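Local coordinates for cellulosome protein dockerin type I (Clostridium thermocellum, PDB 2WZ8) that probably binds carbohydrate as a calcium-containing family 35 carbohydrate-binding module of a cellulosomal protein, at residues 49-54 with 127-132. Sequence-based numbering, arbitrary orientation.
Sequences LQFNNV and IRFYNG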
# COMPACT_ATOMS: atom_id res chain seq x y z
N LEU A 49 4.47 -5.44 -2.39
CA LEU A 49 3.06 -5.68 -2.64
C LEU A 49 2.70 -4.95 -3.92
O LEU A 49 2.86 -3.74 -4.00
CB LEU A 49 2.21 -5.11 -1.50
CG LEU A 49 0.69 -5.01 -1.67
CD1 LEU A 49 0.04 -6.36 -2.04
CD2 LEU A 49 0.01 -4.33 -0.45
N GLN A 50 2.22 -5.69 -4.89
CA GLN A 50 1.71 -5.09 -6.11
C GLN A 50 0.26 -5.37 -6.34
O GLN A 50 -0.14 -6.51 -6.47
CB GLN A 50 2.53 -5.54 -7.32
CG GLN A 50 2.08 -4.92 -8.63
CD GLN A 50 3.05 -5.18 -9.73
OE1 GLN A 50 4.21 -4.73 -9.66
NE2 GLN A 50 2.61 -5.92 -10.75
N PHE A 51 -0.50 -4.28 -6.48
CA PHE A 51 -1.89 -4.32 -6.90
C PHE A 51 -1.89 -4.39 -8.40
O PHE A 51 -1.32 -3.54 -9.08
CB PHE A 51 -2.65 -3.04 -6.46
CG PHE A 51 -2.86 -2.93 -4.98
CD1 PHE A 51 -4.07 -3.36 -4.40
CD2 PHE A 51 -1.87 -2.45 -4.15
CE1 PHE A 51 -4.30 -3.25 -3.05
CE2 PHE A 51 -2.07 -2.36 -2.80
CZ PHE A 51 -3.32 -2.76 -2.23
N ASN A 52 -2.51 -5.43 -8.87
CA ASN A 52 -2.69 -5.67 -10.24
C ASN A 52 -4.14 -5.26 -10.60
O ASN A 52 -5.12 -5.48 -9.85
CB ASN A 52 -2.42 -7.14 -10.61
CG ASN A 52 -1.01 -7.57 -10.30
OD1 ASN A 52 -0.05 -6.86 -10.68
ND2 ASN A 52 -0.85 -8.75 -9.63
N ASN A 53 -4.23 -4.76 -11.78
CA ASN A 53 -5.50 -4.49 -12.43
C ASN A 53 -6.35 -3.51 -11.67
O ASN A 53 -7.55 -3.70 -11.43
CB ASN A 53 -6.25 -5.80 -12.72
CG ASN A 53 -5.43 -6.72 -13.59
OD1 ASN A 53 -5.18 -7.90 -13.22
ND2 ASN A 53 -4.95 -6.22 -14.70
N VAL A 54 -5.72 -2.41 -11.35
CA VAL A 54 -6.43 -1.23 -10.84
C VAL A 54 -6.99 -0.50 -12.05
O VAL A 54 -6.28 0.08 -12.86
CB VAL A 54 -5.50 -0.35 -10.00
CG1 VAL A 54 -6.19 0.97 -9.57
CG2 VAL A 54 -4.96 -1.17 -8.80
N ILE A 127 -0.00 -0.90 -9.27
CA ILE A 127 0.53 -0.05 -8.22
C ILE A 127 1.31 -0.90 -7.23
O ILE A 127 0.75 -1.77 -6.61
CB ILE A 127 -0.58 0.77 -7.47
CG1 ILE A 127 -1.51 1.52 -8.45
CG2 ILE A 127 0.07 1.72 -6.48
CD1 ILE A 127 -2.72 2.25 -7.81
N ARG A 128 2.61 -0.64 -7.14
CA ARG A 128 3.54 -1.38 -6.24
C ARG A 128 4.00 -0.53 -5.10
O ARG A 128 4.44 0.60 -5.25
CB ARG A 128 4.75 -1.87 -7.05
CG ARG A 128 5.68 -2.77 -6.22
CD ARG A 128 6.89 -3.31 -6.98
NE ARG A 128 6.51 -4.20 -8.07
CZ ARG A 128 7.34 -5.01 -8.70
NH1 ARG A 128 8.62 -5.04 -8.34
NH2 ARG A 128 6.90 -5.78 -9.66
N PHE A 129 3.96 -1.16 -3.93
CA PHE A 129 4.39 -0.62 -2.65
C PHE A 129 5.62 -1.43 -2.22
O PHE A 129 5.63 -2.67 -2.21
CB PHE A 129 3.28 -0.83 -1.61
CG PHE A 129 2.06 0.04 -1.81
CD1 PHE A 129 1.83 1.13 -0.97
CD2 PHE A 129 1.13 -0.26 -2.75
CE1 PHE A 129 0.67 1.90 -1.13
CE2 PHE A 129 0.01 0.53 -2.96
CZ PHE A 129 -0.23 1.60 -2.11
N TYR A 130 6.69 -0.71 -1.92
CA TYR A 130 7.92 -1.35 -1.44
C TYR A 130 8.78 -0.39 -0.64
O TYR A 130 8.55 0.81 -0.65
CB TYR A 130 8.73 -1.87 -2.65
CG TYR A 130 9.30 -0.82 -3.60
CD1 TYR A 130 10.61 -0.40 -3.45
CD2 TYR A 130 8.55 -0.26 -4.63
CE1 TYR A 130 11.14 0.52 -4.31
CE2 TYR A 130 9.09 0.69 -5.48
CZ TYR A 130 10.37 1.08 -5.31
OH TYR A 130 10.94 2.01 -6.19
N ASN A 131 9.77 -0.93 0.05
CA ASN A 131 10.80 -0.09 0.65
C ASN A 131 12.12 -0.82 0.49
O ASN A 131 12.30 -1.91 1.03
CB ASN A 131 10.45 0.21 2.12
CG ASN A 131 11.42 1.16 2.77
OD1 ASN A 131 12.61 1.16 2.45
ND2 ASN A 131 10.95 1.93 3.75
N GLY A 132 13.01 -0.24 -0.30
CA GLY A 132 14.28 -0.86 -0.67
C GLY A 132 15.40 -0.74 0.31
O GLY A 132 16.47 -1.35 0.12
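In the beta-sandwich of this carbohydrate-binding module, residues 49-54 run antiparallel to the strand that includes 127-129 in the five-stranded sheet, and L49, Q50 and F51 pair with F129, R128 and I127. Two hydrogen-bonded pairs, L49 with F129 and F51 with I127, flank the non-hydrogen-bonded pair of Q50 and R128; F129 N reaches L49 O at 2.8 Å, and F51 N reaches I127 O at the same distance. On the outer face, R128 grips Q50 side-on. Its NE and NH2 both donate to Q50 OE1, at 2.8 and 2.9 Å, with the oxygen in the guanidinium plane, although NH2 stands well above the amide plane. Q50 NE2 gives an almost straight bond to N52 OD1 (2.8 Å), so both ends of the amide are held and its rotation is fixed. On the inner face, F51 and F129 meet obliquely, CE2 to CE2 at 3.6 Å, their planes 64° apart. In each, CG is anti to the carbonyl carbon (chi1 -69° and -71°), which starts both rings off alike. V54 CG1 touches I127 CD1 at 4.1 Å. Strand 140-147 of the four-stranded sheet covers this apolar face through I141, I144 and I146, while strands 19-20 and 86-92 flank the pair within its own sheet.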